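Local coordinates for protein acyl-CoA dehydrogenase (PDB 2Z1Q) that probably oxidises saturated acyl-CoA thioesters to 2,3-dehydroacyl-CoA with FAD as cofactor, as a flavoprotein of the acyl-CoA dehydrogenase family, at residues E20-P25 with V320-G325; Q466-G471 with P530-G535; Y513-L518 with T549-G554. One frame throughout, in Å; residues are numbered along the deposited sequence.

Contact 1. Residues E20-P25 with V320-G325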
loop_
_atom_site.group_PDB
_atom_site.type_symbol
_atom_site.label_atom_id
_atom_site.label_comp_id
_atom_site.label_asym_id
_atom_site.label_seq_id
_atom_site.Cartn_x
_atom_site.Cartn_y
_atom_site.Cartn_z
ATOM N N GLU B 20 -4.473 35.722 -3.615
ATOM C CA GLU B 20 -5.002 36.730 -2.698
ATOM C C GLU B 20 -5.993 36.121 -1.722
ATOM O O GLU B 20 -6.251 36.668 -0.649
ATOM C CB GLU B 20 -5.673 37.861 -3.481
ATOM C CG GLU B 20 -4.700 38.869 -4.078
ATOM C CD GLU B 20 -5.406 39.980 -4.835
ATOM O OE1 GLU B 20 -6.525 40.359 -4.425
ATOM O OE2 GLU B 20 -4.842 40.481 -5.830
ATOM N N ARG B 21 -6.553 34.981 -2.101
ATOM C CA ARG B 21 -7.505 34.298 -1.246
ATOM C C ARG B 21 -7.673 32.856 -1.699
ATOM O O ARG B 21 -7.362 32.511 -2.847
ATOM C CB ARG B 21 -8.860 35.015 -1.279
ATOM C CG ARG B 21 -9.445 35.194 -2.678
ATOM C CD ARG B 21 -10.850 35.788 -2.635
ATOM N NE ARG B 21 -11.392 36.026 -3.973
ATOM C CZ ARG B 21 -10.927 36.936 -4.823
ATOM N NH1 ARG B 21 -11.489 37.076 -6.018
ATOM N NH2 ARG B 21 -9.904 37.708 -4.484
ATOM N N VAL B 22 -8.151 32.016 -0.786
ATOM C CA VAL B 22 -8.390 30.613 -1.079
ATOM C C VAL B 22 -9.712 30.184 -0.457
ATOM O O VAL B 22 -10.031 30.565 0.665
ATOM C CB VAL B 22 -7.257 29.701 -0.526
ATOM C CG1 VAL B 22 -5.953 29.992 -1.239
ATOM C CG2 VAL B 22 -7.101 29.901 0.966
ATOM N N TYR B 23 -10.480 29.394 -1.197
ATOM C CA TYR B 23 -11.757 28.893 -0.707
ATOM C C TYR B 23 -11.443 27.722 0.219
ATOM O O TYR B 23 -10.799 26.759 -0.190
ATOM C CB TYR B 23 -12.640 28.447 -1.890
ATOM C CG TYR B 23 -14.064 28.072 -1.511
ATOM C CD1 TYR B 23 -14.429 26.739 -1.317
ATOM C CD2 TYR B 23 -15.035 29.057 -1.305
ATOM C CE1 TYR B 23 -15.730 26.396 -0.918
ATOM C CE2 TYR B 23 -16.333 28.727 -0.910
ATOM C CZ TYR B 23 -16.675 27.396 -0.714
ATOM O OH TYR B 23 -17.945 27.073 -0.289
ATOM N N THR B 24 -11.868 27.817 1.473
ATOM C CA THR B 24 -11.616 26.760 2.454
ATOM C C THR B 24 -12.919 26.096 2.884
ATOM O O THR B 24 -14.006 26.603 2.612
ATOM C CB THR B 24 -10.950 27.305 3.733
ATOM O OG1 THR B 24 -11.866 28.178 4.407
ATOM C CG2 THR B 24 -9.672 28.057 3.398
ATOM N N PRO B 25 -12.820 24.946 3.570
ATOM C CA PRO B 25 -13.997 24.212 4.044
ATOM C C PRO B 25 -14.854 25.063 4.989
ATOM O O PRO B 25 -16.081 24.992 4.954
ATOM C CB PRO B 25 -13.389 22.991 4.735
ATOM C CG PRO B 25 -12.114 22.774 3.956
ATOM C CD PRO B 25 -11.586 24.178 3.812
ATOM N N VAL B 320 -8.044 20.428 -2.438
ATOM C CA VAL B 320 -9.261 20.096 -3.184
ATOM C C VAL B 320 -10.297 21.225 -3.258
ATOM O O VAL B 320 -10.744 21.601 -4.343
ATOM C CB VAL B 320 -9.976 18.861 -2.588
ATOM C CG1 VAL B 320 -11.329 18.682 -3.261
ATOM C CG2 VAL B 320 -9.140 17.613 -2.792
ATOM N N TYR B 321 -10.689 21.747 -2.103
ATOM C CA TYR B 321 -11.691 22.795 -2.077
ATOM C C TYR B 321 -11.172 24.141 -2.523
ATOM O O TYR B 321 -11.948 25.010 -2.898
ATOM C CB TYR B 321 -12.331 22.864 -0.699
ATOM C CG TYR B 321 -13.284 21.714 -0.490
ATOM C CD1 TYR B 321 -14.495 21.653 -1.180
ATOM C CD2 TYR B 321 -12.940 20.650 0.337
ATOM C CE1 TYR B 321 -15.340 20.555 -1.055
ATOM C CE2 TYR B 321 -13.773 19.546 0.463
ATOM C CZ TYR B 321 -14.965 19.502 -0.230
ATOM O OH TYR B 321 -15.756 18.389 -0.097
ATOM N N ARG B 322 -9.858 24.309 -2.503
ATOM C CA ARG B 322 -9.300 25.559 -2.970
ATOM C C ARG B 322 -9.452 25.482 -4.492
ATOM O O ARG B 322 -9.808 26.465 -5.141
ATOM C CB ARG B 322 -7.826 25.670 -2.557
ATOM C CG ARG B 322 -7.085 26.827 -3.211
ATOM C CD ARG B 322 -5.586 26.800 -2.910
ATOM N NE ARG B 322 -4.860 27.572 -3.919
ATOM C CZ ARG B 322 -3.536 27.649 -4.026
ATOM N NH1 ARG B 322 -3.004 28.385 -4.994
ATOM N NH2 ARG B 322 -2.742 26.997 -3.185
ATOM N N THR B 323 -9.196 24.296 -5.043
ATOM C CA THR B 323 -9.314 24.078 -6.484
ATOM C C THR B 323 -10.744 24.328 -6.962
ATOM O O THR B 323 -10.956 25.042 -7.933
ATOM C CB THR B 323 -8.941 22.628 -6.890
ATOM O OG1 THR B 323 -7.564 22.369 -6.584
ATOM C CG2 THR B 323 -9.177 22.423 -8.385
ATOM N N VAL B 324 -11.717 23.727 -6.281
ATOM C CA VAL B 324 -13.132 23.870 -6.645
ATOM C C VAL B 324 -13.594 25.312 -6.446
ATOM O O VAL B 324 -14.408 25.826 -7.214
ATOM C CB VAL B 324 -14.033 22.907 -5.810
ATOM C CG1 VAL B 324 -15.482 22.989 -6.280
ATOM C CG2 VAL B 324 -13.538 21.481 -5.968
ATOM N N GLY B 325 -13.054 25.962 -5.418
ATOM C CA GLY B 325 -13.400 27.348 -5.159
ATOM C C GLY B 325 -13.022 28.219 -6.341
ATOM O O GLY B 325 -13.753 29.144 -6.686
HETATM O O HOH W 1 -9.556 29.139 -3.607
#
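Tyr23 lies over the backbone of helix 300-331 where Gly325 bares it. Its CB sits 3.5 Å from Gly325 CA. The glycine has no side chain, and the base of the tyrosine occupies the place where one would begin. CG of Tyr23 is anti to the backbone N (chi1 -173°), which sends the ring out across the helix, past Tyr321 O. Tyr23 CD1 comes within 3.4 Å of Tyr321 O, and this oxygen lies at the ring edge, near its plane. Tyr321 O also accepts the helical bond from Gly325 N. Tyr23 O meets Arg322 CA at 3.4 Å in a CA-H...O contact. One water accepts from Tyr23 N at 2.6 Å and donates to Arg322 O at 3.1 Å, so it bridges the loop and the helix. On one flank Val22 CG1 packs on the extended Arg322 chain, 3.6 Å from CD. On another, Pro25 CG touches Tyr321 CD2 at 4.3 Å. The polar ends are held elsewhere: Arg322 NH1 forms a salt bridge with Glu493, and Tyr321 OH bonds to Glu98. The N-terminal loop runs across helix 300-331, with helix 90-99 packing on Tyr23 and Tyr321, and helix 476-502 on Pro25 and Arg322.

Contact 2. Residues Q466-G471 with P530-G535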
loop_
_atom_site.group_PDB
_atom_site.type_symbol
_atom_site.label_atom_id
_atom_site.label_comp_id
_atom_site.label_asym_id
_atom_site.label_seq_id
_atom_site.Cartn_x
_atom_site.Cartn_y
_atom_site.Cartn_z
ATOM N N GLN B 466 15.516 22.777 -22.067
ATOM C CA GLN B 466 16.733 23.250 -22.724
ATOM C C GLN B 466 17.750 22.140 -22.919
ATOM O O GLN B 466 18.958 22.384 -22.939
ATOM C CB GLN B 466 17.363 24.404 -21.928
ATOM C CG GLN B 466 17.878 24.017 -20.549
ATOM C CD GLN B 466 18.338 25.213 -19.729
ATOM O OE1 GLN B 466 17.527 26.042 -19.305
ATOM N NE2 GLN B 466 19.648 25.309 -19.502
ATOM N N LYS B 467 17.258 20.916 -23.060
ATOM C CA LYS B 467 18.129 19.773 -23.271
ATOM C C LYS B 467 17.505 18.779 -24.230
ATOM O O LYS B 467 18.134 18.350 -25.189
ATOM C CB LYS B 467 18.430 19.058 -21.965
ATOM C CG LYS B 467 19.312 17.835 -22.165
ATOM C CD LYS B 467 19.796 17.273 -20.845
ATOM C CE LYS B 467 20.869 16.217 -21.053
ATOM N NZ LYS B 467 20.366 15.060 -21.836
ATOM N N TYR B 468 16.261 18.410 -23.956
ATOM C CA TYR B 468 15.566 17.452 -24.801
ATOM C C TYR B 468 14.580 18.136 -25.736
ATOM O O TYR B 468 14.137 17.546 -26.716
ATOM C CB TYR B 468 14.833 16.416 -23.942
ATOM C CG TYR B 468 15.745 15.532 -23.116
ATOM C CD1 TYR B 468 16.146 15.897 -21.828
ATOM C CD2 TYR B 468 16.218 14.332 -23.636
ATOM C CE1 TYR B 468 16.994 15.084 -21.082
ATOM C CE2 TYR B 468 17.071 13.512 -22.897
ATOM C CZ TYR B 468 17.456 13.890 -21.627
ATOM O OH TYR B 468 18.314 13.076 -20.923
ATOM N N GLY B 469 14.238 19.383 -25.431
ATOM C CA GLY B 469 13.303 20.115 -26.262
ATOM C C GLY B 469 11.980 19.402 -26.467
ATOM O O GLY B 469 11.431 18.804 -25.548
ATOM N N GLN B 470 11.471 19.466 -27.691
ATOM C CA GLN B 470 10.203 18.844 -28.057
ATOM C C GLN B 470 10.114 17.364 -27.679
ATOM O O GLN B 470 9.020 16.807 -27.575
ATOM C CB GLN B 470 9.949 19.027 -29.563
ATOM C CG GLN B 470 11.146 18.724 -30.465
ATOM C CD GLN B 470 12.279 19.738 -30.331
ATOM O OE1 GLN B 470 12.066 20.948 -30.449
ATOM N NE2 GLN B 470 13.490 19.245 -30.095
ATOM N N GLY B 471 11.266 16.737 -27.460
ATOM C CA GLY B 471 11.284 15.333 -27.089
ATOM C C GLY B 471 11.302 15.115 -25.584
ATOM O O GLY B 471 11.513 13.994 -25.117
ATOM N N PRO B 530 20.930 14.712 -12.383
ATOM C CA PRO B 530 22.117 14.152 -13.040
ATOM C C PRO B 530 21.780 13.744 -14.477
ATOM O O PRO B 530 22.679 13.531 -15.305
ATOM C CB PRO B 530 22.456 12.944 -12.163
ATOM C CG PRO B 530 21.977 13.365 -10.801
ATOM C CD PRO B 530 20.657 14.029 -11.104
ATOM N N ARG B 531 20.483 13.649 -14.775
ATOM C CA ARG B 531 20.007 13.264 -16.103
ATOM C C ARG B 531 19.982 14.457 -17.062
ATOM O O ARG B 531 20.015 14.285 -18.292
ATOM C CB ARG B 531 18.598 12.663 -16.005
ATOM C CG ARG B 531 17.970 12.249 -17.333
ATOM C CD ARG B 531 18.574 10.968 -17.894
ATOM N NE ARG B 531 17.795 10.481 -19.030
ATOM C CZ ARG B 531 17.906 9.266 -19.569
ATOM N NH1 ARG B 531 18.779 8.386 -19.079
ATOM N NH2 ARG B 531 17.127 8.915 -20.585
ATOM N N LEU B 532 19.938 15.659 -16.489
ATOM C CA LEU B 532 19.878 16.903 -17.250
ATOM C C LEU B 532 21.205 17.675 -17.296
ATOM O O LEU B 532 21.478 18.385 -18.258
ATOM C CB LEU B 532 18.799 17.807 -16.656
ATOM C CG LEU B 532 17.457 17.119 -16.393
ATOM C CD1 LEU B 532 16.460 18.098 -15.792
ATOM C CD2 LEU B 532 16.928 16.559 -17.697
ATOM N N VAL B 533 22.013 17.541 -16.250
ATOM C CA VAL B 533 23.292 18.254 -16.189
ATOM C C VAL B 533 24.463 17.365 -15.783
ATOM O O VAL B 533 24.279 16.345 -15.117
ATOM C CB VAL B 533 23.223 19.443 -15.192
ATOM C CG1 VAL B 533 22.385 20.569 -15.778
ATOM C CG2 VAL B 533 22.628 18.984 -13.867
ATOM N N GLU B 534 25.666 17.757 -16.192
ATOM C CA GLU B 534 26.870 17.005 -15.851
ATOM C C GLU B 534 28.070 17.925 -15.636
ATOM O O GLU B 534 27.990 19.145 -15.847
ATOM C CB GLU B 534 27.209 15.997 -16.946
ATOM C CG GLU B 534 27.476 16.639 -18.280
ATOM C CD GLU B 534 28.102 15.680 -19.264
ATOM O OE1 GLU B 534 29.231 15.211 -18.999
ATOM O OE2 GLU B 534 27.462 15.395 -20.300
ATOM N N GLY B 535 29.177 17.325 -15.203
ATOM C CA GLY B 535 30.398 18.075 -14.974
ATOM C C GLY B 535 30.292 19.176 -13.936
ATOM O O GLY B 535 29.536 19.079 -12.971
#
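Tyr468 reaches from the end of helix 445-468 to the loop 530-535. Its CB starts off to the side of that loop, with CG anti to the carbonyl carbon (chi1 -65°), which directs the ring to the loop. Further out, Tyr468 CE1 meets Leu532 CD2 at 3.7 Å, and this methyl lies in the ring plane. At the tip, Tyr468 OH gives a weak hydrogen bond of 3.4 Å to Arg531 O. Tyr468 OH also lies 3.3 Å from Arg531 NE. The Arg531 chain bends at chi2 (74°), and its guanidinium lies only 18° from parallel to the tyrosine ring. Its NE has a firmer partner in a salt bridge to Glu475. Beside the tyrosine, Lys467 CD is 3.3 Å from Leu532 O, and Lys467 CE is 3.5 Å from Arg531 O. Leu532 also packs on Val460 and Leu463, earlier on the same helix. Arg531 packs on Val557 of the second subunit, and its side chain lies about 9 Å from that of FAD-binding Gln476. Gly469, with positive phi, is the first residue to leave helical geometry. A helix C-terminal end thus packs against an interhelical loop in the all-helical C-terminal part of the acyl-CoA dehydrogenase fold.

Contact 3. Residues Y513-L518 with T549-G554. Unlike the reference sequence in segment 549-554: Gly554 (reference Val).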
loop_
_atom_site.group_PDB
_atom_site.type_symbol
_atom_site.label_atom_id
_atom_site.label_comp_id
_atom_site.label_asym_id
_atom_site.label_seq_id
_atom_site.Cartn_x
_atom_site.Cartn_y
_atom_site.Cartn_z
ATOM N N TYR B 513 3.332 18.766 7.143
ATOM C CA TYR B 513 3.273 18.460 5.720
ATOM C C TYR B 513 4.381 19.183 4.956
ATOM O O TYR B 513 5.069 18.589 4.111
ATOM C CB TYR B 513 1.895 18.855 5.170
ATOM C CG TYR B 513 1.698 18.460 3.735
ATOM C CD1 TYR B 513 1.196 17.201 3.411
ATOM C CD2 TYR B 513 2.110 19.294 2.698
ATOM C CE1 TYR B 513 1.116 16.777 2.102
ATOM C CE2 TYR B 513 2.039 18.872 1.364
ATOM C CZ TYR B 513 1.543 17.600 1.083
ATOM O OH TYR B 513 1.520 17.084 -0.189
ATOM N N LEU B 514 4.546 20.465 5.261
ATOM C CA LEU B 514 5.561 21.304 4.635
ATOM C C LEU B 514 6.981 20.732 4.774
ATOM O O LEU B 514 7.690 20.558 3.777
ATOM C CB LEU B 514 5.504 22.708 5.245
ATOM C CG LEU B 514 6.606 23.677 4.818
ATOM C CD1 LEU B 514 6.602 23.786 3.309
ATOM C CD2 LEU B 514 6.395 25.043 5.458
ATOM N N ALA B 515 7.397 20.441 6.007
ATOM C CA ALA B 515 8.733 19.897 6.262
ATOM C C ALA B 515 9.010 18.669 5.397
ATOM O O ALA B 515 10.032 18.592 4.713
ATOM C CB ALA B 515 8.886 19.532 7.738
ATOM N N GLN B 516 8.094 17.708 5.434
ATOM C CA GLN B 516 8.255 16.492 4.653
ATOM C C GLN B 516 8.263 16.750 3.153
ATOM O O GLN B 516 9.014 16.113 2.418
ATOM C CB GLN B 516 7.154 15.508 5.026
ATOM C CG GLN B 516 7.313 14.975 6.431
ATOM C CD GLN B 516 6.167 14.090 6.853
ATOM O OE1 GLN B 516 5.031 14.544 7.008
ATOM N NE2 GLN B 516 6.455 12.812 7.037
ATOM N N ALA B 517 7.436 17.687 2.699
ATOM C CA ALA B 517 7.376 18.024 1.283
ATOM C C ALA B 517 8.718 18.577 0.805
ATOM O O ALA B 517 9.137 18.317 -0.330
ATOM C CB ALA B 517 6.276 19.048 1.033
ATOM N N LEU B 518 9.388 19.348 1.658
ATOM C CA LEU B 518 10.676 19.909 1.273
ATOM C C LEU B 518 11.706 18.804 1.122
ATOM O O LEU B 518 12.536 18.846 0.221
ATOM C CB LEU B 518 11.159 20.954 2.292
ATOM C CG LEU B 518 10.899 22.418 1.907
ATOM C CD1 LEU B 518 9.413 22.636 1.761
ATOM C CD2 LEU B 518 11.467 23.364 2.957
ATOM N N THR B 549 15.490 24.242 -1.235
ATOM C CA THR B 549 14.789 23.309 -0.361
ATOM C C THR B 549 15.385 23.337 1.048
ATOM O O THR B 549 15.049 22.518 1.900
ATOM C CB THR B 549 14.845 21.869 -0.928
ATOM O OG1 THR B 549 16.204 21.479 -1.155
ATOM C CG2 THR B 549 14.089 21.799 -2.241
ATOM N N LYS B 550 16.265 24.301 1.288
ATOM C CA LYS B 550 16.908 24.442 2.587
ATOM C C LYS B 550 15.870 24.825 3.637
ATOM O O LYS B 550 15.032 25.699 3.407
ATOM C CB LYS B 550 18.002 25.520 2.513
ATOM C CG LYS B 550 19.378 25.078 3.044
ATOM C CD LYS B 550 19.964 23.886 2.257
ATOM C CE LYS B 550 21.322 23.432 2.818
ATOM N NZ LYS B 550 21.919 22.285 2.059
ATOM N N ARG B 551 15.915 24.165 4.788
ATOM C CA ARG B 551 14.978 24.463 5.862
ATOM C C ARG B 551 15.612 24.192 7.212
ATOM O O ARG B 551 16.663 23.557 7.305
ATOM C CB ARG B 551 13.712 23.616 5.729
ATOM C CG ARG B 551 13.929 22.124 5.987
ATOM C CD ARG B 551 12.664 21.329 5.701
ATOM N NE ARG B 551 12.758 19.919 6.082
ATOM C CZ ARG B 551 12.824 19.485 7.340
ATOM N NH1 ARG B 551 12.807 20.352 8.348
ATOM N NH2 ARG B 551 12.881 18.183 7.598
ATOM N N GLU B 552 14.960 24.684 8.258
ATOM C CA GLU B 552 15.432 24.486 9.617
ATOM C C GLU B 552 14.720 23.280 10.222
ATOM O O GLU B 552 13.496 23.180 10.179
ATOM C CB GLU B 552 15.179 25.745 10.454
ATOM C CG GLU B 552 16.130 26.892 10.126
ATOM C CD GLU B 552 17.592 26.504 10.315
ATOM O OE1 GLU B 552 18.380 26.647 9.357
ATOM O OE2 GLU B 552 17.955 26.047 11.421
ATOM N N PRO B 553 15.491 22.331 10.775
ATOM C CA PRO B 553 14.948 21.117 11.392
ATOM C C PRO B 553 13.730 21.361 12.294
ATOM O O PRO B 553 13.777 22.179 13.207
ATOM C CB PRO B 553 16.152 20.562 12.154
ATOM C CG PRO B 553 17.308 20.942 11.252
ATOM C CD PRO B 553 16.963 22.370 10.882
ATOM N N GLY B 554 12.634 20.660 12.013
ATOM C CA GLY B 554 11.427 20.791 12.814
ATOM C C GLY B 554 11.272 19.540 13.660
ATOM O O GLY B 554 11.755 18.479 13.275
#
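A connection between two helices folds back here onto a third: the loop 549-554 joins helix 535-547 to helix 556-570 and lies along helix 505-528. On the loop side Arg551 is the main partner. Its CG stands between the backbone N and the carbonyl carbon (chi1 69°), and the chain then runs extended to NE. Leu518 lies across this aliphatic part. Its CD2 is 3.6 Å from both CB and CD of Arg551. Farther out, the flat guanidinium passes over Ala515. The alanine CB sits below its centre, 3.9 Å from the plane. Gly554 N meets the edge of the same group in its plane. Arg551 NE lies 3.3 Å from Ala515 O, and it forms a salt bridge with Asp519, one residue past the helical segment. This partner on the same helix would probably balance the charge and limit the turning of the group. At the start of the loop, Leu518 CD2 lies 3.8 Å from Thr549 O. Thr549 OG1 is hydrogen-bonded to Gln522, also of helix 505-528. Farther along, Pro553 packs on Pro530 of the second subunit. Helix 445-468 borders the contact, with Leu456 against Thr549 and Gln449 against Arg551.

How the contacts relate
From the N terminus, contact 1 closes first. It brings the loop before helix 30-54 back onto helix 300-331, spanning 294 residues that hold the whole beta sheet. Contact 2 opens later, at the end of helix 445-468. Contact 3 opens before contact 2 closes, and closes after it, so the two cross: the order is 466-471, 513-518, 530-535, 549-554. Together they tie the last helices of the chain to one another. The contacts do not touch; contacts 1 and 3 come within about 10 Å at their nearest atoms. Contacts 2 and 3 both reach the second subunit, whereas contact 1 is buried within its own chain.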